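Local atomic coordinates of rhamnosidase B (Bacillus sp., PDB entry 2OKX), a protein that hydrolyses alpha-L-rhamnosides as a family 78 glycoside hydrolase, probably releasing terminal rhamnose with inversion of anomeric configuration. Residues 682-687 / 839-844; 766-771 / 801-806; 786-791 / 808-813; 818-823 / 869-874. All blocks are in the same frame, centred on the assembly; numbering follows the deposited sequence. Where two conformers were deposited one is given.

Contact 1: residues 682-687 / 839-844; sequences LDWAPI and CWEMYP
Met-842 lies against the five-membered ring of the Trp-684 indole, the close-packed half of a small contact between two loops of the (alpha/alpha)6-barrel domain. Met-842 CG is 3.7 Å from Trp-684 CD1, and the sulfur adds a Met-aromatic contact. SD stands 4.2 Å from the centroid of the five-membered ring and 34° off its normal, so it meets the indole obliquely. With CG anti to its own carbonyl carbon (chi1 -56°) and the next bond extended (chi2 167°), the methionine carries its sulfur to the ring.

The other half is looser and wet. Trp-684 NE1 and Glu-841 OE1 are 4.3 Å apart, and one water joins them: it accepts from Trp-684 NE1 at 2.9 Å and donates to Glu-841 OE1 at 2.6 Å. The carboxylate is also held by a salt bridge from OE1 to Arg-858 and by Ser-859 N at OE2. A glycerol, probably from the crystallisation liquor, lies about 4 Å from the partly exposed Trp-684 side chain and may mark a pocket. Replacing Trp-684 by alanine removes the indole and is likely to leave the Met-842 thioether without its aromatic partner and the water without its N-H donor. The chemistry implies an indole seated by sulfur and hydrocarbon packing, its N-H tied to an anchored carboxylate through solvent.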
loop_
_atom_site.group_PDB
_atom_site.type_symbol
_atom_site.label_atom_id
_atom_site.label_comp_id
_atom_site.label_asym_id
_atom_site.label_seq_id
_atom_site.Cartn_x
_atom_site.Cartn_y
_atom_site.Cartn_z
ATOM N N LEU A 682 -6.209 9.165 14.940
ATOM C CA LEU A 682 -6.850 10.141 14.074
ATOM C C LEU A 682 -5.802 10.742 13.137
ATOM O O LEU A 682 -5.902 10.596 11.925
ATOM C CB LEU A 682 -7.521 11.271 14.863
ATOM C CG LEU A 682 -8.085 12.360 13.932
ATOM C CD1 LEU A 682 -9.049 11.731 12.929
ATOM C CD2 LEU A 682 -8.785 13.443 14.736
ATOM N N ASP A 683 -4.786 11.393 13.702
ATOM C CA ASP A 683 -3.750 12.040 12.895
ATOM C C ASP A 683 -2.323 11.714 13.349
ATOM O O ASP A 683 -2.105 11.284 14.483
ATOM C CB ASP A 683 -3.956 13.560 12.942
ATOM C CG ASP A 683 -3.159 14.296 11.885
ATOM O OD1 ASP A 683 -2.992 15.530 12.020
ATOM O OD2 ASP A 683 -2.712 13.648 10.914
ATOM N N TRP A 684 -1.356 11.926 12.459
ATOM C CA TRP A 684 0.050 11.674 12.784
ATOM C C TRP A 684 0.625 12.957 13.377
ATOM O O TRP A 684 1.377 13.683 12.726
ATOM C CB TRP A 684 0.844 11.274 11.528
ATOM C CG TRP A 684 0.435 9.948 10.939
ATOM C CD1 TRP A 684 -0.071 9.726 9.688
ATOM C CD2 TRP A 684 0.488 8.664 11.583
ATOM N NE1 TRP A 684 -0.337 8.388 9.513
ATOM C CE2 TRP A 684 -0.005 7.713 10.660
ATOM C CE3 TRP A 684 0.903 8.227 12.850
ATOM C CZ2 TRP A 684 -0.097 6.350 10.963
ATOM C CZ3 TRP A 684 0.811 6.868 13.151
ATOM C CH2 TRP A 684 0.315 5.948 12.210
ATOM N N ALA A 685 0.248 13.230 14.621
ATOM C CA ALA A 685 0.702 14.421 15.325
ATOM C C ALA A 685 0.658 14.147 16.826
ATOM O O ALA A 685 0.001 13.205 17.264
ATOM C CB ALA A 685 -0.193 15.603 14.979
ATOM N N PRO A 686 1.355 14.972 17.626
ATOM C CA PRO A 686 1.435 14.863 19.088
ATOM C C PRO A 686 0.105 14.987 19.832
ATOM O O PRO A 686 0.058 15.542 20.929
ATOM C CB PRO A 686 2.396 15.989 19.469
ATOM C CG PRO A 686 3.251 16.135 18.260
ATOM C CD PRO A 686 2.243 16.045 17.147
ATOM N N ILE A 687 -0.970 14.485 19.233
ATOM C CA ILE A 687 -2.286 14.523 19.862
ATOM C C ILE A 687 -2.261 13.566 21.049
ATOM O O ILE A 687 -1.680 12.484 20.961
ATOM C CB ILE A 687 -3.396 14.043 18.891
ATOM C CG1 ILE A 687 -3.583 15.054 17.761
ATOM C CG2 ILE A 687 -4.703 13.831 19.648
ATOM C CD1 ILE A 687 -4.571 14.599 16.707
ATOM N N CYS A 839 0.764 13.539 -3.840
ATOM C CA CYS A 839 0.584 14.124 -2.514
ATOM C C CYS A 839 1.181 13.299 -1.382
ATOM O O CYS A 839 0.921 12.096 -1.262
ATOM C CB CYS A 839 -0.904 14.348 -2.248
ATOM S SG CYS A 839 -1.678 15.360 -3.522
ATOM N N TRP A 840 1.957 13.974 -0.541
ATOM C CA TRP A 840 2.630 13.345 0.589
ATOM C C TRP A 840 1.691 12.782 1.636
ATOM O O TRP A 840 0.617 13.324 1.887
ATOM C CB TRP A 840 3.562 14.340 1.285
ATOM C CG TRP A 840 4.662 14.874 0.431
ATOM C CD1 TRP A 840 5.045 14.430 -0.805
ATOM C CD2 TRP A 840 5.538 15.955 0.759
ATOM N NE1 TRP A 840 6.107 15.175 -1.266
ATOM C CE2 TRP A 840 6.428 16.116 -0.324
ATOM C CE3 TRP A 840 5.656 16.806 1.867
ATOM C CZ2 TRP A 840 7.426 17.097 -0.334
ATOM C CZ3 TRP A 840 6.647 17.782 1.856
ATOM C CH2 TRP A 840 7.519 17.918 0.760
ATOM N N GLU A 841 2.131 11.702 2.268
ATOM C CA GLU A 841 1.369 11.051 3.320
ATOM C C GLU A 841 1.251 11.987 4.522
ATOM O O GLU A 841 0.196 12.090 5.144
ATOM C CB GLU A 841 2.088 9.767 3.740
ATOM C CG GLU A 841 1.438 9.000 4.875
ATOM C CD GLU A 841 2.295 7.822 5.328
ATOM O OE1 GLU A 841 1.792 6.976 6.095
ATOM O OE2 GLU A 841 3.475 7.745 4.917
ATOM N N MET A 842 2.348 12.660 4.849
ATOM C CA MET A 842 2.377 13.562 5.994
ATOM C C MET A 842 3.151 14.826 5.679
ATOM O O MET A 842 3.811 14.926 4.637
ATOM C CB MET A 842 3.046 12.873 7.188
ATOM C CG MET A 842 2.407 11.560 7.605
ATOM S SD MET A 842 3.463 10.645 8.758
ATOM C CE MET A 842 4.753 10.104 7.622
ATOM N N TYR A 843 3.071 15.789 6.594
ATOM C CA TYR A 843 3.786 17.048 6.453
ATOM C C TYR A 843 5.153 16.914 7.111
ATOM O O TYR A 843 5.353 16.062 7.979
ATOM C CB TYR A 843 3.008 18.184 7.123
ATOM C CG TYR A 843 1.763 18.592 6.376
ATOM C CD1 TYR A 843 0.548 18.755 7.042
ATOM C CD2 TYR A 843 1.799 18.820 4.999
ATOM C CE1 TYR A 843 -0.602 19.136 6.356
ATOM C CE2 TYR A 843 0.657 19.203 4.305
ATOM C CZ TYR A 843 -0.541 19.357 4.990
ATOM O OH TYR A 843 -1.676 19.727 4.303
ATOM N N PRO A 844 6.117 17.745 6.692
ATOM C CA PRO A 844 7.464 17.700 7.267
ATOM C C PRO A 844 7.455 18.216 8.702
ATOM O O PRO A 844 6.487 18.840 9.140
ATOM C CB PRO A 844 8.265 18.629 6.353
ATOM C CG PRO A 844 7.533 18.570 5.060
ATOM C CD PRO A 844 6.089 18.606 5.499
HETATM O O HOH W 1 -0.595 6.859 7.107
#

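Contact 2: residues 766-771 / 801-806; sequences TQVVAY and PFMSFF
Met-803 and Phe-806 of helix 801-813 meet Val-768 of helix 764-772 in a buried helix-helix contact of the (alpha/alpha)6 barrel, mostly hydrocarbon, with one backbone carbonyl taking part. Walking along the second helix illustrates how one short segment serves several neighbours at once. Pro-801 opens the helix; its carbonyl O receives Phe-805 N at 3.1 Å, while its ring packs on Tyr-843. Phe-802 stacks on Trp-864 instead, and one face of its ring takes Phe-806 CE2, 3.6 Å above the plane and offset toward the rim.

Met-803 is the residue that reaches across. Its CG is anti to the backbone N (chi1 -175°), and bends further out, at chi2 and chi3, bring the methyl tip to tip with the valine: Met-803 CE lies 3.9 Å from Val-768 CG1 and 4.0 Å from Val-768 CB. Ser-804 OG is hydrogen-bonded to Tyr-843 OH, and Phe-805 packs on Arg-581 and Asn-582 of helix 577-590. The CA-CB bond of Phe-806 points toward Val-768, but its ring has Phe-802 CZ at its edge and meets Phe-632 with the planes about 25° apart. What this residue offers the valine is therefore mainly backbone. The same methyl that touches the methionine also rests on it, with Val-768 CG1 3.8 Å from Phe-806 O.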
loop_
_atom_site.group_PDB
_atom_site.type_symbol
_atom_site.label_atom_id
_atom_site.label_comp_id
_atom_site.label_asym_id
_atom_site.label_seq_id
_atom_site.Cartn_x
_atom_site.Cartn_y
_atom_site.Cartn_z
ATOM N N THR A 766 -8.806 18.091 17.415
ATOM C CA THR A 766 -9.997 17.865 18.221
ATOM C C THR A 766 -11.040 18.958 18.035
ATOM O O THR A 766 -12.235 18.676 17.987
ATOM C CB THR A 766 -9.635 17.751 19.712
ATOM O OG1 THR A 766 -8.753 16.635 19.895
ATOM C CG2 THR A 766 -10.892 17.543 20.554
ATOM N N GLN A 767 -10.583 20.201 17.924
ATOM C CA GLN A 767 -11.490 21.330 17.744
ATOM C C GLN A 767 -12.177 21.246 16.380
ATOM O O GLN A 767 -13.388 21.449 16.271
ATOM C CB GLN A 767 -10.726 22.652 17.851
ATOM C CG GLN A 767 -9.768 22.753 19.032
ATOM C CD GLN A 767 -10.361 22.230 20.329
ATOM O OE1 GLN A 767 -11.485 22.573 20.697
ATOM N NE2 GLN A 767 -9.595 21.400 21.036
ATOM N N VAL A 768 -11.396 20.951 15.341
ATOM C CA VAL A 768 -11.942 20.837 13.994
ATOM C C VAL A 768 -13.014 19.751 13.951
ATOM O O VAL A 768 -14.083 19.945 13.375
ATOM C CB VAL A 768 -10.835 20.496 12.961
ATOM C CG1 VAL A 768 -11.460 20.160 11.614
ATOM C CG2 VAL A 768 -9.887 21.673 12.810
ATOM N N VAL A 769 -12.726 18.608 14.565
ATOM C CA VAL A 769 -13.680 17.506 14.579
ATOM C C VAL A 769 -14.958 17.879 15.327
ATOM O O VAL A 769 -16.054 17.505 14.916
ATOM C CB VAL A 769 -13.065 16.235 15.220
ATOM C CG1 VAL A 769 -14.104 15.131 15.291
ATOM C CG2 VAL A 769 -11.866 15.770 14.400
ATOM N N ALA A 770 -14.819 18.612 16.427
ATOM C CA ALA A 770 -15.983 19.027 17.202
ATOM C C ALA A 770 -16.869 19.923 16.335
ATOM O O ALA A 770 -18.098 19.846 16.385
ATOM C CB ALA A 770 -15.540 19.776 18.455
ATOM N N TYR A 771 -16.228 20.763 15.532
ATOM C CA TYR A 771 -16.936 21.677 14.646
ATOM C C TYR A 771 -17.691 20.923 13.551
ATOM O O TYR A 771 -18.870 21.184 13.306
ATOM C CB TYR A 771 -15.939 22.642 14.005
ATOM C CG TYR A 771 -16.578 23.748 13.196
ATOM C CD1 TYR A 771 -17.196 24.831 13.823
ATOM C CD2 TYR A 771 -16.559 23.718 11.804
ATOM C CE1 TYR A 771 -17.780 25.858 13.080
ATOM C CE2 TYR A 771 -17.138 24.735 11.053
ATOM C CZ TYR A 771 -17.747 25.802 11.696
ATOM O OH TYR A 771 -18.323 26.804 10.952
ATOM N N PRO A 801 -1.920 15.894 5.332
ATOM C CA PRO A 801 -2.923 16.468 4.430
ATOM C C PRO A 801 -4.245 15.728 4.626
ATOM O O PRO A 801 -5.303 16.207 4.226
ATOM C CB PRO A 801 -2.325 16.228 3.044
ATOM C CG PRO A 801 -0.828 16.233 3.314
ATOM C CD PRO A 801 -0.749 15.406 4.579
ATOM N N PHE A 802 -4.159 14.548 5.235
ATOM C CA PHE A 802 -5.337 13.734 5.522
ATOM C C PHE A 802 -6.230 14.548 6.448
ATOM O O PHE A 802 -7.425 14.714 6.200
ATOM C CB PHE A 802 -4.920 12.435 6.220
ATOM C CG PHE A 802 -6.072 11.636 6.775
ATOM C CD1 PHE A 802 -6.085 11.254 8.113
ATOM C CD2 PHE A 802 -7.128 11.244 5.957
ATOM C CE1 PHE A 802 -7.133 10.489 8.631
ATOM C CE2 PHE A 802 -8.181 10.478 6.464
ATOM C CZ PHE A 802 -8.182 10.100 7.804
ATOM N N MET A 803 -5.629 15.052 7.521
ATOM C CA MET A 803 -6.342 15.864 8.494
ATOM C C MET A 803 -6.730 17.191 7.842
ATOM O O MET A 803 -7.772 17.761 8.160
ATOM C CB MET A 803 -5.453 16.102 9.719
ATOM C CG MET A 803 -6.126 16.832 10.873
ATOM S SD MET A 803 -7.588 15.992 11.541
ATOM C CE MET A 803 -8.761 17.367 11.554
ATOM N N SER A 804 -5.894 17.676 6.925
ATOM C CA SER A 804 -6.187 18.926 6.225
ATOM C C SER A 804 -7.541 18.830 5.521
ATOM O O SER A 804 -8.270 19.815 5.428
ATOM C CB SER A 804 -5.104 19.238 5.184
ATOM O OG SER A 804 -3.904 19.692 5.792
ATOM N N PHE A 805 -7.873 17.639 5.031
ATOM C CA PHE A 805 -9.138 17.429 4.327
ATOM C C PHE A 805 -10.312 17.799 5.228
ATOM O O PHE A 805 -11.222 18.523 4.815
ATOM C CB PHE A 805 -9.267 15.966 3.888
ATOM C CG PHE A 805 -10.365 15.722 2.884
ATOM C CD1 PHE A 805 -11.702 15.903 3.227
ATOM C CD2 PHE A 805 -10.057 15.295 1.594
ATOM C CE1 PHE A 805 -12.721 15.661 2.303
ATOM C CE2 PHE A 805 -11.063 15.049 0.660
ATOM C CZ PHE A 805 -12.400 15.232 1.014
ATOM N N PHE A 806 -10.290 17.292 6.454
ATOM C CA PHE A 806 -11.352 17.577 7.410
ATOM C C PHE A 806 -11.343 19.065 7.751
ATOM O O PHE A 806 -12.396 19.678 7.927
ATOM C CB PHE A 806 -11.163 16.724 8.671
ATOM C CG PHE A 806 -11.290 15.245 8.421
ATOM C CD1 PHE A 806 -12.498 14.699 8.000
ATOM C CD2 PHE A 806 -10.197 14.397 8.586
ATOM C CE1 PHE A 806 -12.618 13.329 7.744
ATOM C CE2 PHE A 806 -10.307 13.026 8.335
ATOM C CZ PHE A 806 -11.517 12.492 7.913
#

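Contact 3: residues 786-791 / 808-813; sequences GYLSSP and YEALEK
The carbonyl O of Gly-786 receives Ser-790 N at 2.8 Å, closing the last turn of helix 778-789, from which Leu-788 reaches over to Ala-810 and Leu-811 of helix 801-813. The two helices follow one another in the (alpha/alpha)6 barrel, and this contact packs the end of the first against the last turns of the second.

A single leucine does the work on one side. Leu-788 CG is anti to its carbonyl carbon (chi1 -62°), which sends the isobutyl group out across the interface; its CD1 branch touches Ala-810 CB at 4.1 Å. The small alanine lets the branch come up to the helix surface there. The backbone of Leu-788 is engaged as well, since its O accepts a hydrogen bond from Tyr-807 OH, so a tyrosine of the second helix grips the residue whose side chain packs on that helix.

The two glutamates of 808-813 find partners elsewhere: Glu-809 forms a salt bridge with Arg-581 and Glu-812 one with Lys-880. What remains between the segments is hydrocarbon alone, at ordinary van der Waals spacing. Leu-811 supplies the second touch from further along its own chain, its CD2 methyl lying 4.2 Å from Leu-788 CB.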
loop_
_atom_site.group_PDB
_atom_site.type_symbol
_atom_site.label_atom_id
_atom_site.label_comp_id
_atom_site.label_asym_id
_atom_site.label_seq_id
_atom_site.Cartn_x
_atom_site.Cartn_y
_atom_site.Cartn_z
ATOM N N GLY A 786 -13.045 30.718 15.500
ATOM C CA GLY A 786 -11.937 31.639 15.662
ATOM C C GLY A 786 -10.635 30.876 15.506
ATOM O O GLY A 786 -9.677 31.365 14.898
ATOM N N TYR A 787 -10.602 29.668 16.060
ATOM C CA TYR A 787 -9.421 28.819 15.977
ATOM C C TYR A 787 -9.167 28.436 14.520
ATOM O O TYR A 787 -8.021 28.388 14.075
ATOM C CB TYR A 787 -9.621 27.554 16.823
ATOM C CG TYR A 787 -9.715 27.809 18.317
ATOM C CD1 TYR A 787 -10.250 26.846 19.173
ATOM C CD2 TYR A 787 -9.266 29.008 18.876
ATOM C CE1 TYR A 787 -10.339 27.069 20.548
ATOM C CE2 TYR A 787 -9.350 29.241 20.250
ATOM C CZ TYR A 787 -9.888 28.269 21.078
ATOM O OH TYR A 787 -9.984 28.500 22.433
ATOM N N LEU A 788 -10.242 28.168 13.785
ATOM C CA LEU A 788 -10.131 27.798 12.378
ATOM C C LEU A 788 -9.424 28.889 11.577
ATOM O O LEU A 788 -8.509 28.603 10.801
ATOM C CB LEU A 788 -11.521 27.535 11.781
ATOM C CG LEU A 788 -12.344 26.391 12.383
ATOM C CD1 LEU A 788 -13.639 26.235 11.601
ATOM C CD2 LEU A 788 -11.549 25.090 12.349
ATOM N N SER A 789 -9.842 30.137 11.771
ATOM C CA SER A 789 -9.239 31.260 11.059
ATOM C C SER A 789 -7.875 31.654 11.623
ATOM O O SER A 789 -7.041 32.210 10.909
ATOM C CB SER A 789 -10.178 32.470 11.084
ATOM O OG SER A 789 -10.493 32.842 12.413
ATOM N N SER A 790 -7.650 31.368 12.902
ATOM C CA SER A 790 -6.382 31.692 13.548
ATOM C C SER A 790 -5.999 30.603 14.546
ATOM O O SER A 790 -6.248 30.728 15.745
ATOM C CB SER A 790 -6.479 33.036 14.271
ATOM O OG SER A 790 -6.748 34.086 13.359
ATOM N N PRO A 791 -5.389 29.516 14.057
ATOM C CA PRO A 791 -4.975 28.401 14.916
ATOM C C PRO A 791 -3.968 28.799 15.999
ATOM O O PRO A 791 -2.899 29.335 15.700
ATOM C CB PRO A 791 -4.381 27.404 13.921
ATOM C CG PRO A 791 -5.147 27.690 12.657
ATOM C CD PRO A 791 -5.162 29.196 12.638
ATOM N N TYR A 808 -10.494 21.498 5.777
ATOM C CA TYR A 808 -11.088 22.225 4.657
ATOM C C TYR A 808 -12.611 22.090 4.672
ATOM O O TYR A 808 -13.326 23.029 4.317
ATOM C CB TYR A 808 -10.516 21.729 3.321
ATOM C CG TYR A 808 -9.016 21.943 3.171
ATOM C CD1 TYR A 808 -8.339 22.884 3.951
ATOM C CD2 TYR A 808 -8.276 21.210 2.240
ATOM C CE1 TYR A 808 -6.953 23.088 3.808
ATOM C CE2 TYR A 808 -6.898 21.407 2.089
ATOM C CZ TYR A 808 -6.245 22.343 2.875
ATOM O OH TYR A 808 -4.888 22.538 2.722
ATOM N N GLU A 809 -13.112 20.928 5.077
ATOM C CA GLU A 809 -14.557 20.744 5.147
ATOM C C GLU A 809 -15.103 21.734 6.176
ATOM O O GLU A 809 -16.196 22.282 6.011
ATOM C CB GLU A 809 -14.911 19.308 5.550
ATOM C CG GLU A 809 -14.761 18.285 4.423
ATOM C CD GLU A 809 -15.252 16.896 4.814
ATOM O OE1 GLU A 809 -14.597 16.236 5.649
ATOM O OE2 GLU A 809 -16.299 16.465 4.290
ATOM N N ALA A 810 -14.325 21.968 7.231
ATOM C CA ALA A 810 -14.709 22.906 8.276
ATOM C C ALA A 810 -14.671 24.338 7.739
ATOM O O ALA A 810 -15.571 25.134 8.024
ATOM C CB ALA A 810 -13.774 22.772 9.484
ATOM N N LEU A 811 -13.637 24.669 6.966
ATOM C CA LEU A 811 -13.526 26.015 6.404
ATOM C C LEU A 811 -14.671 26.282 5.424
ATOM O O LEU A 811 -15.150 27.408 5.315
ATOM C CB LEU A 811 -12.175 26.210 5.698
ATOM C CG LEU A 811 -10.927 26.211 6.592
ATOM C CD1 LEU A 811 -9.680 26.355 5.734
ATOM C CD2 LEU A 811 -11.009 27.354 7.598
ATOM N N GLU A 812 -15.108 25.245 4.719
ATOM C CA GLU A 812 -16.208 25.384 3.771
ATOM C C GLU A 812 -17.481 25.688 4.563
ATOM O O GLU A 812 -18.243 26.589 4.216
ATOM C CB GLU A 812 -16.389 24.091 2.971
ATOM C CG GLU A 812 -17.641 24.065 2.100
ATOM C CD GLU A 812 -17.619 25.106 0.987
ATOM O OE1 GLU A 812 -18.703 25.423 0.461
ATOM O OE2 GLU A 812 -16.529 25.602 0.628
ATOM N N LYS A 813 -17.688 24.934 5.636
ATOM C CA LYS A 813 -18.849 25.110 6.500
ATOM C C LYS A 813 -18.846 26.509 7.118
ATOM O O LYS A 813 -19.900 27.116 7.301
ATOM C CB LYS A 813 -18.828 24.051 7.607
ATOM C CG LYS A 813 -19.979 24.128 8.598
ATOM C CD LYS A 813 -19.853 23.031 9.650
ATOM C CE LYS A 813 -20.984 23.090 10.674
ATOM N NZ LYS A 813 -22.311 22.816 10.054
#

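Contact 4: residues 818-823 / 869-874; sequences TLMLDD and GYFLGS
The ring of Phe-871, against which Met-820 packs, has Tyr-870 CD2 on one face, 3.6 Å above the plane and over its centre, while Phe-871 CD1 lies in plane at the edge of the Tyr-870 ring. Phe-805 and Tyr-808 of helix 801-813 also meet the phenylalanine edge-to-face, so Phe-871 sits in an aromatic cluster at this helix-helix contact of the (alpha/alpha)6 barrel, between helices 817-833 and 868-876.

Met-820 comes in from the first helix at about a right angle to the phenylalanine side chain. With CG opposite the backbone N (chi1 -177°) the chain runs straight out, then bends at chi3 and brings its methyl obliquely to the ring. SD rests 3.8 Å from Phe-871 CB, and CE is 4.0 Å from Phe-871 CD2. This is a Met-aromatic contact of oblique geometry: the sulfur lies 4.8 Å from the ring centroid and 50° off the normal.

One residue further on in each helix, a leucine pair continues the apolar seam. Neighbouring helix 544-559 borders it, Leu-546 against Leu-821 and Thr-549 and Trp-550 against Leu-872. The two leucines slant across each other and touch through one methyl each, Leu-821 CD2 and Leu-872 CD2, 3.9 Å apart.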
loop_
_atom_site.group_PDB
_atom_site.type_symbol
_atom_site.label_atom_id
_atom_site.label_comp_id
_atom_site.label_asym_id
_atom_site.label_seq_id
_atom_site.Cartn_x
_atom_site.Cartn_y
_atom_site.Cartn_z
ATOM N N THR A 818 -11.254 31.492 1.068
ATOM C CA THR A 818 -9.973 32.137 0.801
ATOM C C THR A 818 -8.878 31.565 1.700
ATOM O O THR A 818 -7.750 31.338 1.252
ATOM C CB THR A 818 -10.070 33.665 0.993
ATOM O OG1 THR A 818 -10.985 34.204 0.029
ATOM C CG2 THR A 818 -8.702 34.317 0.797
ATOM N N LEU A 819 -9.216 31.324 2.962
ATOM C CA LEU A 819 -8.265 30.758 3.909
ATOM C C LEU A 819 -7.907 29.343 3.458
ATOM O O LEU A 819 -6.772 28.893 3.622
ATOM C CB LEU A 819 -8.874 30.700 5.310
ATOM C CG LEU A 819 -7.931 30.178 6.397
ATOM C CD1 LEU A 819 -6.752 31.135 6.550
ATOM C CD2 LEU A 819 -8.683 30.041 7.717
ATOM N N MET A 820 -8.895 28.646 2.902
ATOM C CA MET A 820 -8.699 27.291 2.407
ATOM C C MET A 820 -7.684 27.330 1.267
ATOM O O MET A 820 -6.739 26.542 1.241
ATOM C CB MET A 820 -10.029 26.713 1.908
ATOM C CG MET A 820 -9.955 25.267 1.432
ATOM S SD MET A 820 -11.376 24.798 0.403
ATOM C CE MET A 820 -12.716 24.910 1.590
ATOM N N LEU A 821 -7.875 28.254 0.329
ATOM C CA LEU A 821 -6.954 28.377 -0.796
ATOM C C LEU A 821 -5.538 28.705 -0.347
ATOM O O LEU A 821 -4.570 28.133 -0.855
ATOM C CB LEU A 821 -7.427 29.456 -1.780
ATOM C CG LEU A 821 -8.656 29.132 -2.626
ATOM C CD1 LEU A 821 -8.804 30.187 -3.715
ATOM C CD2 LEU A 821 -8.505 27.751 -3.248
ATOM N N ASP A 822 -5.406 29.630 0.596
ATOM C CA ASP A 822 -4.078 29.987 1.072
ATOM C C ASP A 822 -3.402 28.823 1.779
ATOM O O ASP A 822 -2.184 28.665 1.695
ATOM C CB ASP A 822 -4.133 31.206 1.993
ATOM C CG ASP A 822 -4.378 32.495 1.232
ATOM O OD1 ASP A 822 -4.011 32.568 0.040
ATOM O OD2 ASP A 822 -4.920 33.443 1.828
ATOM N N ASP A 823 -4.186 28.004 2.472
ATOM C CA ASP A 823 -3.623 26.854 3.166
ATOM C C ASP A 823 -3.130 25.852 2.121
ATOM O O ASP A 823 -2.036 25.299 2.241
ATOM C CB ASP A 823 -4.671 26.187 4.062
ATOM C CG ASP A 823 -4.053 25.200 5.042
ATOM O OD1 ASP A 823 -3.640 25.631 6.140
ATOM O OD2 ASP A 823 -3.967 23.998 4.710
ATOM N N GLY A 869 -8.125 17.890 -5.085
ATOM C CA GLY A 869 -8.871 17.275 -6.173
ATOM C C GLY A 869 -10.373 17.317 -5.947
ATOM O O GLY A 869 -11.160 17.198 -6.889
ATOM N N TYR A 870 -10.772 17.487 -4.693
ATOM C CA TYR A 870 -12.184 17.560 -4.339
ATOM C C TYR A 870 -12.625 18.999 -4.082
ATOM O O TYR A 870 -13.615 19.454 -4.648
ATOM C CB TYR A 870 -12.456 16.722 -3.090
ATOM C CG TYR A 870 -13.838 16.921 -2.486
ATOM C CD1 TYR A 870 -14.974 16.362 -3.078
ATOM C CD2 TYR A 870 -13.999 17.656 -1.316
ATOM C CE1 TYR A 870 -16.248 16.531 -2.510
ATOM C CE2 TYR A 870 -15.259 17.834 -0.740
ATOM C CZ TYR A 870 -16.376 17.268 -1.341
ATOM O OH TYR A 870 -17.611 17.434 -0.753
ATOM N N PHE A 871 -11.885 19.720 -3.240
ATOM C CA PHE A 871 -12.275 21.082 -2.894
ATOM C C PHE A 871 -12.223 22.146 -3.977
ATOM O O PHE A 871 -13.038 23.069 -3.961
ATOM C CB PHE A 871 -11.497 21.566 -1.661
ATOM C CG PHE A 871 -11.829 20.805 -0.413
ATOM C CD1 PHE A 871 -11.063 19.711 -0.024
ATOM C CD2 PHE A 871 -12.965 21.125 0.325
ATOM C CE1 PHE A 871 -11.424 18.942 1.077
ATOM C CE2 PHE A 871 -13.338 20.363 1.427
ATOM C CZ PHE A 871 -12.568 19.267 1.805
ATOM N N LEU A 872 -11.288 22.038 -4.917
ATOM C CA LEU A 872 -11.208 23.043 -5.969
ATOM C C LEU A 872 -12.462 22.988 -6.841
ATOM O O LEU A 872 -13.026 24.025 -7.192
ATOM C CB LEU A 872 -9.941 22.850 -6.816
ATOM C CG LEU A 872 -8.640 23.104 -6.039
ATOM C CD1 LEU A 872 -7.420 22.858 -6.934
ATOM C CD2 LEU A 872 -8.636 24.540 -5.516
ATOM N N GLY A 873 -12.909 21.783 -7.174
ATOM C CA GLY A 873 -14.108 21.662 -7.987
ATOM C C GLY A 873 -15.391 21.922 -7.203
ATOM O O GLY A 873 -16.353 22.473 -7.742
ATOM N N SER A 874 -15.410 21.546 -5.926
ATOM C CA SER A 874 -16.604 21.718 -5.100
ATOM C C SER A 874 -16.733 23.078 -4.414
ATOM O O SER A 874 -17.736 23.781 -4.578
ATOM C CB SER A 874 -16.683 20.607 -4.046
ATOM O OG SER A 874 -15.610 20.684 -3.124
#

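None of the four contacts, all within the family's six-hairpin glycosidase domain, is a surface contact. Contact 1, its centre about 17 Å from the centre of the chain, joins loops, includes the partly exposed Trp-684 and alone pairs a bridging water with a carboxylate. In contacts 2, 3 and 4, centres about 24, 31 and 27 Å away, every touching residue is buried and helices meet mainly through hydrocarbon. Contacts 2 and 3 share helix 801-813 and adjoin directly: Val-768 CG2 lies 3.8 Å from Leu-788 CD2. Tyr-808 OH, 2.6 Å from Asp-823 OD2 in a probable hydrogen bond, links contacts 3 and 4. Methionine sulfur meets an aromatic ring in contacts 1 and 4; in contact 2 a methionine methyl meets valine.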